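Local coordinates for protein galactitol 1-phosphate 5-dehydrogenase (Escherichia coli, PDB 4UEJ) that is a homodimeric, zinc-dependent dehydrogenase that uses NAD+ to oxidise galactitol 1-phosphate to D-tagatose 6-phosphate, at residues Leu150-Leu155 / Leu232-Ala237; Gln157-Lys162 / Gln178-Leu183; Ile172-Ile177 / Leu198-Ser203. All blocks are in the same frame, centred on the assembly; numbering follows the deposited sequence.

Contact 1 (Leu150-Leu155 / Leu232-Ala237); sequences LHAFHL and LILETA
With its CG anti to the carbonyl carbon (chi1 -66°), the ring of Phe153 swings from the flank of helix 143-155 toward strand 231-235, where Leu234 has a first torsion of -92°, well off the staggered value, and its branched end lies against the ring. Both methyls of Leu234 straddle one ring carbon: Phe153 CE1 stands 3.5 Å from Leu234 CD1 and equally far from Leu234 CD2. CD1 reaches the ring at its edge, close to the ring plane. Two residues earlier on the strand, Leu232 sends CD2 to within 3.8 Å of Phe153 CD1, coming in at a slant. The second methyl of Leu234 does double duty, since CD2 also rests 4.1 Å from Ala152 CB; Ala152 points at the strand, and its small side chain lets the helix backbone come close, with Ala152 CA 7.6 Å from Leu234 CA. The contact is buried and purely apolar.

Next to Ala152, His151 is hydrogen-bonded at both ring nitrogens, to Glu298 through ND1 and to Glu280 of the second subunit through NE2, which ties this helix to the dimer interface. The axes of segments 150-155 and 232-235 come within 10.1 Å, their directions 142° apart, which is nearer antiparallel than parallel. Strand 231-235 lies inside the parallel Rossmann sheet, between strands 163-167 and 255-258, and helix 143-155 packs on one face of that sheet next to helix 171-182, whose Ala176 touches both Leu234 and Phe153.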
loop_
_atom_site.group_PDB
_atom_site.type_symbol
_atom_site.label_atom_id
_atom_site.label_comp_id
_atom_site.label_asym_id
_atom_site.label_seq_id
_atom_site.Cartn_x
_atom_site.Cartn_y
_atom_site.Cartn_z
ATOM N N LEU A 150 -1.279 -1.414 -18.040
ATOM C CA LEU A 150 -2.705 -1.156 -18.051
ATOM C C LEU A 150 -3.373 -1.766 -16.826
ATOM O O LEU A 150 -4.309 -1.189 -16.285
ATOM C CB LEU A 150 -3.367 -1.700 -19.311
ATOM C CG LEU A 150 -3.013 -0.939 -20.594
ATOM C CD1 LEU A 150 -3.832 -1.528 -21.753
ATOM C CD2 LEU A 150 -3.343 0.529 -20.427
ATOM N N HIS A 151 -2.894 -2.933 -16.411
ATOM C CA HIS A 151 -3.467 -3.594 -15.240
ATOM C C HIS A 151 -3.230 -2.760 -13.988
ATOM O O HIS A 151 -4.130 -2.605 -13.163
ATOM C CB HIS A 151 -2.869 -4.986 -15.037
ATOM C CG HIS A 151 -3.488 -5.728 -13.897
ATOM N ND1 HIS A 151 -4.814 -6.110 -13.893
ATOM C CD2 HIS A 151 -2.981 -6.131 -12.709
ATOM C CE1 HIS A 151 -5.093 -6.720 -12.755
ATOM N NE2 HIS A 151 -3.991 -6.758 -12.022
ATOM N N ALA A 152 -2.019 -2.230 -13.854
ATOM C CA ALA A 152 -1.720 -1.325 -12.732
ATOM C C ALA A 152 -2.597 -0.076 -12.755
ATOM O O ALA A 152 -3.128 0.309 -11.704
ATOM C CB ALA A 152 -0.262 -0.943 -12.726
ATOM N N PHE A 153 -2.760 0.561 -13.922
ATOM C CA PHE A 153 -3.690 1.700 -14.027
ATOM C C PHE A 153 -5.113 1.315 -13.615
ATOM O O PHE A 153 -5.816 2.069 -12.934
ATOM C CB PHE A 153 -3.721 2.270 -15.455
ATOM C CG PHE A 153 -2.433 2.912 -15.889
ATOM C CD1 PHE A 153 -1.526 3.395 -14.961
ATOM C CD2 PHE A 153 -2.120 3.017 -17.235
ATOM C CE1 PHE A 153 -0.335 3.989 -15.365
ATOM C CE2 PHE A 153 -0.925 3.613 -17.644
ATOM C CZ PHE A 153 -0.030 4.081 -16.709
ATOM N N HIS A 154 -5.547 0.136 -14.040
ATOM C CA HIS A 154 -6.879 -0.348 -13.696
ATOM C C HIS A 154 -7.052 -0.495 -12.190
ATOM O O HIS A 154 -8.069 -0.082 -11.635
ATOM C CB HIS A 154 -7.148 -1.689 -14.384
ATOM C CG HIS A 154 -8.491 -2.268 -14.069
ATOM N ND1 HIS A 154 -8.747 -3.621 -14.117
ATOM C CD2 HIS A 154 -9.656 -1.679 -13.712
ATOM C CE1 HIS A 154 -10.009 -3.841 -13.794
ATOM N NE2 HIS A 154 -10.583 -2.678 -13.545
ATOM N N LEU A 155 -6.051 -1.057 -11.527
ATOM C CA LEU A 155 -6.131 -1.225 -10.068
ATOM C C LEU A 155 -6.177 0.120 -9.365
ATOM O O LEU A 155 -6.740 0.225 -8.288
ATOM C CB LEU A 155 -4.952 -2.027 -9.539
ATOM C CG LEU A 155 -4.934 -3.508 -9.943
ATOM C CD1 LEU A 155 -3.672 -4.153 -9.404
ATOM C CD2 LEU A 155 -6.167 -4.224 -9.435
ATOM N N LEU A 232 0.009 9.247 -9.363
ATOM C CA LEU A 232 -0.009 7.801 -9.526
ATOM C C LEU A 232 1.382 7.416 -9.965
ATOM O O LEU A 232 1.820 7.771 -11.072
ATOM C CB LEU A 232 -1.066 7.383 -10.549
ATOM C CG LEU A 232 -1.007 5.940 -11.030
ATOM C CD1 LEU A 232 -1.146 5.020 -9.826
ATOM C CD2 LEU A 232 -2.124 5.688 -12.051
ATOM N N ILE A 233 2.085 6.720 -9.085
ATOM C CA ILE A 233 3.461 6.347 -9.310
ATOM C C ILE A 233 3.511 4.854 -9.628
ATOM O O ILE A 233 2.992 4.035 -8.871
ATOM C CB ILE A 233 4.318 6.657 -8.076
ATOM C CG1 ILE A 233 4.132 8.118 -7.630
ATOM C CG2 ILE A 233 5.762 6.315 -8.325
ATOM C CD1 ILE A 233 4.838 8.467 -6.325
ATOM N N LEU A 234 4.097 4.497 -10.758
ATOM C CA LEU A 234 4.276 3.079 -11.062
ATOM C C LEU A 234 5.732 2.717 -10.890
ATOM O O LEU A 234 6.601 3.258 -11.577
ATOM C CB LEU A 234 3.846 2.748 -12.489
ATOM C CG LEU A 234 2.412 2.306 -12.728
ATOM C CD1 LEU A 234 1.460 3.439 -12.365
ATOM C CD2 LEU A 234 2.258 1.871 -14.189
ATOM N N GLU A 235 5.998 1.807 -9.970
ATOM C CA GLU A 235 7.330 1.284 -9.747
ATOM C C GLU A 235 7.512 0.078 -10.655
ATOM O O GLU A 235 6.950 -0.986 -10.385
ATOM C CB GLU A 235 7.528 0.898 -8.270
ATOM C CG GLU A 235 8.976 0.924 -7.823
ATOM C CD GLU A 235 9.851 0.056 -8.706
ATOM O OE1 GLU A 235 9.658 -1.181 -8.726
ATOM O OE2 GLU A 235 10.681 0.621 -9.438
ATOM N N THR A 236 8.310 0.232 -11.715
ATOM C CA THR A 236 8.507 -0.861 -12.667
ATOM C C THR A 236 9.918 -1.447 -12.630
ATOM O O THR A 236 10.171 -2.480 -13.249
ATOM C CB THR A 236 8.203 -0.413 -14.117
ATOM O OG1 THR A 236 9.249 0.438 -14.609
ATOM C CG2 THR A 236 6.881 0.341 -14.167
ATOM N N ALA A 237 10.831 -0.807 -11.900
ATOM C CA ALA A 237 12.234 -1.232 -11.915
ATOM C C ALA A 237 12.515 -2.446 -11.023
ATOM O O ALA A 237 13.471 -3.191 -11.258
ATOM C CB ALA A 237 13.141 -0.068 -11.518
#

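Contact 2 (Gln157-Lys162 / Gln178-Leu183); sequences QGCENK and QCAVAL
Cys159 begins a type II beta turn, Cys159 to Lys162, that delivers the chain into strand 163-167, the first strand of the Rossmann sheet, and its thiol meets the C-terminal end of helix 171-182, the helix that follows this strand. The sulfur takes the crowded position between backbone N and carbonyl carbon (chi1 61°), a rotation that aims it at the helix end. There Cys159 SG lies 3.5 Å from Leu183 CB and 3.8 Å from Ala180 CA, so it nestles against the last turn, touching backbone and CB atoms more than side-chain tips. Leu183 is the first residue to leave helical angles, and its carbonyl turns toward the loop: Leu183 O stands 3.8 Å from both CA and CB of Glu160.

The loop is fixed from within. The turn closes with Lys162 N bonded to Cys159 O at 3.0 Å, and the Lys162 side chain, straight from CB outward, runs back beside the loop until its NZ meets Gly158 O at 2.8 Å, tilted 24° from the carbonyl plane. The same ammonium group also reaches Gln255. Gly158 carries backbone angles that strongly favour glycine, just beyond Gln157, whose positive phi marks the Schellman motif ending helix 143-155. Backbone hydrogen bonds of Asn161 with Gly184 and of Lys162 with Lys186 continue the join past the helix end. Val164 packs beneath both Cys159 and Ala180. A helix end folded back onto the entrance of the strand that precedes it, before the chain enters the adjacent parallel strand 187-192, is the geometry of the right-handed beta-alpha-beta crossover of a Rossmann fold.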
loop_
_atom_site.group_PDB
_atom_site.type_symbol
_atom_site.label_atom_id
_atom_site.label_comp_id
_atom_site.label_asym_id
_atom_site.label_seq_id
_atom_site.Cartn_x
_atom_site.Cartn_y
_atom_site.Cartn_z
ATOM N N GLN A 157 -7.755 2.687 -10.465
ATOM C CA GLN A 157 -8.981 3.340 -10.925
ATOM C C GLN A 157 -8.670 4.406 -11.987
ATOM O O GLN A 157 -9.321 5.446 -12.058
ATOM C CB GLN A 157 -9.761 3.956 -9.755
ATOM C CG GLN A 157 -10.430 2.934 -8.834
ATOM C CD GLN A 157 -9.439 2.166 -7.971
ATOM O OE1 GLN A 157 -8.567 2.753 -7.320
ATOM N NE2 GLN A 157 -9.570 0.842 -7.961
ATOM N N GLY A 158 -7.661 4.133 -12.802
ATOM C CA GLY A 158 -7.385 4.941 -13.979
ATOM C C GLY A 158 -6.311 5.989 -13.782
ATOM O O GLY A 158 -5.900 6.261 -12.655
ATOM N N CYS A 159 -5.844 6.581 -14.877
ATOM C CA CYS A 159 -4.808 7.604 -14.764
ATOM C C CYS A 159 -5.290 8.960 -15.249
ATOM O O CYS A 159 -4.522 9.925 -15.277
ATOM C CB CYS A 159 -3.552 7.180 -15.534
ATOM S SG CYS A 159 -3.815 6.932 -17.279
ATOM N N GLU A 160 -6.567 9.051 -15.607
ATOM C CA GLU A 160 -7.106 10.303 -16.146
ATOM C C GLU A 160 -6.994 11.495 -15.182
ATOM O O GLU A 160 -7.413 11.429 -14.021
ATOM C CB GLU A 160 -8.565 10.112 -16.571
ATOM C CG GLU A 160 -9.212 11.397 -17.063
ATOM C CD GLU A 160 -10.072 11.198 -18.298
ATOM O OE1 GLU A 160 -10.670 10.111 -18.455
ATOM O OE2 GLU A 160 -10.141 12.137 -19.121
ATOM N N ASN A 161 -6.428 12.588 -15.689
ATOM C CA ASN A 161 -6.156 13.798 -14.917
ATOM C C ASN A 161 -5.234 13.586 -13.725
ATOM O O ASN A 161 -5.178 14.426 -12.841
ATOM C CB ASN A 161 -7.464 14.431 -14.436
ATOM C CG ASN A 161 -8.382 14.764 -15.574
ATOM O OD1 ASN A 161 -7.936 15.245 -16.612
ATOM N ND2 ASN A 161 -9.670 14.488 -15.403
ATOM N N LYS A 162 -4.505 12.474 -13.697
ATOM C CA LYS A 162 -3.523 12.261 -12.643
ATOM C C LYS A 162 -2.117 12.655 -13.068
ATOM O O LYS A 162 -1.776 12.714 -14.260
ATOM C CB LYS A 162 -3.534 10.799 -12.174
ATOM C CG LYS A 162 -4.861 10.380 -11.577
ATOM C CD LYS A 162 -4.835 8.960 -11.013
ATOM C CE LYS A 162 -6.185 8.598 -10.397
ATOM N NZ LYS A 162 -6.320 7.144 -10.015
ATOM N N GLN A 178 3.503 5.726 -22.559
ATOM C CA GLN A 178 2.663 5.898 -23.731
ATOM C C GLN A 178 1.187 5.704 -23.406
ATOM O O GLN A 178 0.338 6.465 -23.880
ATOM C CB GLN A 178 3.092 4.932 -24.838
ATOM C CG GLN A 178 4.518 5.114 -25.291
ATOM C CD GLN A 178 4.865 4.179 -26.428
ATOM O OE1 GLN A 178 3.992 3.776 -27.184
ATOM N NE2 GLN A 178 6.138 3.824 -26.549
ATOM N N CYS A 179 0.883 4.696 -22.585
ATOM C CA CYS A 179 -0.507 4.437 -22.225
ATOM C C CYS A 179 -1.071 5.561 -21.349
ATOM O O CYS A 179 -2.188 6.011 -21.577
ATOM C CB CYS A 179 -0.648 3.096 -21.517
ATOM S SG CYS A 179 -0.412 1.700 -22.654
ATOM N N ALA A 180 -0.280 6.030 -20.390
ATOM C CA ALA A 180 -0.712 7.137 -19.533
ATOM C C ALA A 180 -1.083 8.367 -20.349
ATOM O O ALA A 180 -2.081 9.025 -20.076
ATOM C CB ALA A 180 0.376 7.485 -18.515
ATOM N N VAL A 181 -0.274 8.689 -21.349
ATOM C CA VAL A 181 -0.568 9.827 -22.205
ATOM C C VAL A 181 -1.872 9.602 -22.964
ATOM O O VAL A 181 -2.722 10.487 -23.037
ATOM C CB VAL A 181 0.587 10.088 -23.190
ATOM C CG1 VAL A 181 0.207 11.170 -24.171
ATOM C CG2 VAL A 181 1.829 10.480 -22.403
ATOM N N ALA A 182 -2.038 8.400 -23.500
ATOM C CA ALA A 182 -3.186 8.099 -24.337
ATOM C C ALA A 182 -4.494 8.095 -23.542
ATOM O O ALA A 182 -5.576 8.371 -24.082
ATOM C CB ALA A 182 -2.976 6.749 -25.029
ATOM N N LEU A 183 -4.381 7.784 -22.260
ATOM C CA LEU A 183 -5.523 7.604 -21.377
ATOM C C LEU A 183 -5.805 8.856 -20.557
ATOM O O LEU A 183 -6.597 8.830 -19.614
ATOM C CB LEU A 183 -5.286 6.420 -20.448
ATOM C CG LEU A 183 -5.108 5.076 -21.167
ATOM C CD1 LEU A 183 -4.593 4.067 -20.186
ATOM C CD2 LEU A 183 -6.409 4.621 -21.786
#

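Contact 3 (Ile172-Ile177 / Leu198-Ser203); sequences IGLLAI and LALAKS
Leu174, Ile177, Leu200 and Ala201 meet through side chains that are all aliphatic, without a ring, amide or carboxylate, so there are no aromatic faces or edges to cover. The two helices that carry them, 171-182 and 196-203, are the first two crossover helices of the Rossmann domain. They follow strands 163-167 and 187-192 respectively and lie side by side on the sheet, running nearly the same way; the axes of segments 172-177 and 198-203 approach to 9.8 Å and cross at -26°.

Leu174 is the central projection. Its CG stands anti to the carbonyl carbon (chi1 -68°), and the two methyls part to different partners. Leu174 CD1 meets Leu200 CD2 at 4.2 Å, the two side chains crossing roughly perpendicular, while Leu174 CD2 comes to 4.2 Å from both CA and CB of Ala201. In Leu200 it is the backbone N to which CG stands anti (chi1 -158°), which carries CD2 to Leu174; this leucine is partly exposed, and also touches Pro315. The small Ala201 allows the close approach of the backbones: Leu174 CA and Ala201 CA are 6.4 Å apart.

Gly173, beside Leu174, belongs to a GxGxxG sequence with Gly168 and Gly170, the strand-turn-helix signature that in Rossmann folds usually accompanies dinucleotide binding; it is consistent with the NAD+ used here. Underneath, Ala190 of strand 187-192 touches Ile177 and Ala201 alike and so lies below the groove between the helices. One turn on from Leu174, Ile177 brings its CD1 to 3.7 Å from Ala201 CB, with Ile177 CG2 at 4.1 Å from Ala201 O.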
loop_
_atom_site.group_PDB
_atom_site.type_symbol
_atom_site.label_atom_id
_atom_site.label_comp_id
_atom_site.label_asym_id
_atom_site.label_seq_id
_atom_site.Cartn_x
_atom_site.Cartn_y
_atom_site.Cartn_z
ATOM N N ILE A 172 8.411 -2.243 -20.167
ATOM C CA ILE A 172 7.157 -2.088 -19.452
ATOM C C ILE A 172 6.921 -0.629 -19.082
ATOM O O ILE A 172 5.843 -0.087 -19.313
ATOM C CB ILE A 172 7.126 -2.944 -18.172
ATOM C CG1 ILE A 172 7.251 -4.425 -18.524
ATOM C CG2 ILE A 172 5.837 -2.695 -17.394
ATOM C CD1 ILE A 172 6.132 -4.910 -19.392
ATOM N N GLY A 173 7.941 -0.001 -18.520
ATOM C CA GLY A 173 7.861 1.410 -18.158
ATOM C C GLY A 173 7.625 2.355 -19.327
ATOM O O GLY A 173 6.812 3.278 -19.241
ATOM N N LEU A 174 8.345 2.149 -20.427
ATOM C CA LEU A 174 8.158 3.011 -21.574
ATOM C C LEU A 174 6.763 2.843 -22.154
ATOM O O LEU A 174 6.159 3.811 -22.590
ATOM C CB LEU A 174 9.213 2.724 -22.642
ATOM C CG LEU A 174 10.626 3.129 -22.227
ATOM C CD1 LEU A 174 11.676 2.611 -23.222
ATOM C CD2 LEU A 174 10.699 4.652 -22.116
ATOM N N LEU A 175 6.251 1.610 -22.172
ATOM C CA LEU A 175 4.880 1.386 -22.646
ATOM C C LEU A 175 3.881 2.094 -21.733
ATOM O O LEU A 175 2.918 2.705 -22.202
ATOM C CB LEU A 175 4.562 -0.108 -22.728
ATOM C CG LEU A 175 5.283 -0.829 -23.889
ATOM C CD1 LEU A 175 5.209 -2.350 -23.674
ATOM C CD2 LEU A 175 4.680 -0.461 -25.209
ATOM N N ALA A 176 4.127 2.011 -20.429
ATOM C CA ALA A 176 3.264 2.660 -19.453
ATOM C C ALA A 176 3.202 4.176 -19.659
ATOM O O ALA A 176 2.148 4.790 -19.500
ATOM C CB ALA A 176 3.727 2.333 -18.038
ATOM N N ILE A 177 4.324 4.785 -20.011
ATOM C CA ILE A 177 4.318 6.207 -20.341
ATOM C C ILE A 177 3.373 6.499 -21.483
ATOM O O ILE A 177 2.538 7.404 -21.387
ATOM C CB ILE A 177 5.718 6.694 -20.712
ATOM C CG1 ILE A 177 6.623 6.626 -19.479
ATOM C CG2 ILE A 177 5.649 8.103 -21.298
ATOM C CD1 ILE A 177 8.087 6.846 -19.790
ATOM N N LEU A 198 15.538 8.200 -21.284
ATOM C CA LEU A 198 14.812 9.361 -20.801
ATOM C C LEU A 198 14.459 10.295 -21.955
ATOM O O LEU A 198 13.352 10.816 -21.994
ATOM C CB LEU A 198 15.614 10.087 -19.712
ATOM C CG LEU A 198 15.660 9.322 -18.371
ATOM C CD1 LEU A 198 16.304 10.139 -17.244
ATOM C CD2 LEU A 198 14.278 8.842 -17.946
ATOM N N ALA A 199 15.380 10.498 -22.902
ATOM C CA ALA A 199 15.038 11.268 -24.095
ATOM C C ALA A 199 13.902 10.561 -24.825
ATOM O O ALA A 199 12.926 11.183 -25.230
ATOM C CB ALA A 199 16.253 11.451 -25.028
ATOM N N LEU A 200 14.035 9.249 -24.967
ATOM C CA LEU A 200 12.977 8.424 -25.527
ATOM C C LEU A 200 11.682 8.602 -24.745
ATOM O O LEU A 200 10.597 8.743 -25.319
ATOM C CB LEU A 200 13.402 6.954 -25.526
ATOM C CG LEU A 200 12.682 6.041 -26.511
ATOM C CD1 LEU A 200 12.788 6.612 -27.934
ATOM C CD2 LEU A 200 13.288 4.643 -26.485
ATOM N N ALA A 201 11.792 8.599 -23.421
ATOM C CA ALA A 201 10.608 8.803 -22.594
ATOM C C ALA A 201 9.918 10.130 -22.935
ATOM O O ALA A 201 8.703 10.185 -23.032
ATOM C CB ALA A 201 10.978 8.746 -21.098
ATOM N N LYS A 202 10.694 11.197 -23.124
ATOM C CA LYS A 202 10.117 12.481 -23.518
ATOM C C LYS A 202 9.440 12.400 -24.893
ATOM O O LYS A 202 8.397 13.017 -25.100
ATOM C CB LYS A 202 11.181 13.590 -23.538
ATOM C CG LYS A 202 11.842 13.875 -22.192
ATOM C CD LYS A 202 13.160 14.598 -22.403
ATOM C CE LYS A 202 13.889 14.820 -21.097
ATOM N NZ LYS A 202 13.413 16.052 -20.428
ATOM N N SER A 203 10.032 11.636 -25.812
ATOM C CA SER A 203 9.452 11.465 -27.144
ATOM C C SER A 203 8.117 10.729 -27.087
ATOM O O SER A 203 7.291 10.857 -27.989
ATOM C CB SER A 203 10.420 10.722 -28.070
ATOM O OG SER A 203 10.356 9.322 -27.881
#

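From the N terminus, helix 143-155 supplies the first half of contact 1, and the chain then passes through loop 157-162, strand 163-167 and helix 171-182. Contact 2 closes this short excursion by bringing the end of that helix back to the loop. Contact 3 joins helix 171-182 to helix 196-203; its first segment, 172-177, comes before contact 2 has closed at 178-183, so the two loops cross. Contact 1 closes last, at strand 231-235, and encloses both. Together they hold helices 143-155, 171-182 and 196-203 as a layer on one face of the parallel sheet. Phe153 of contact 1 also packs on Ala180 of contact 2, and Leu150 on Cys179 and Leu183.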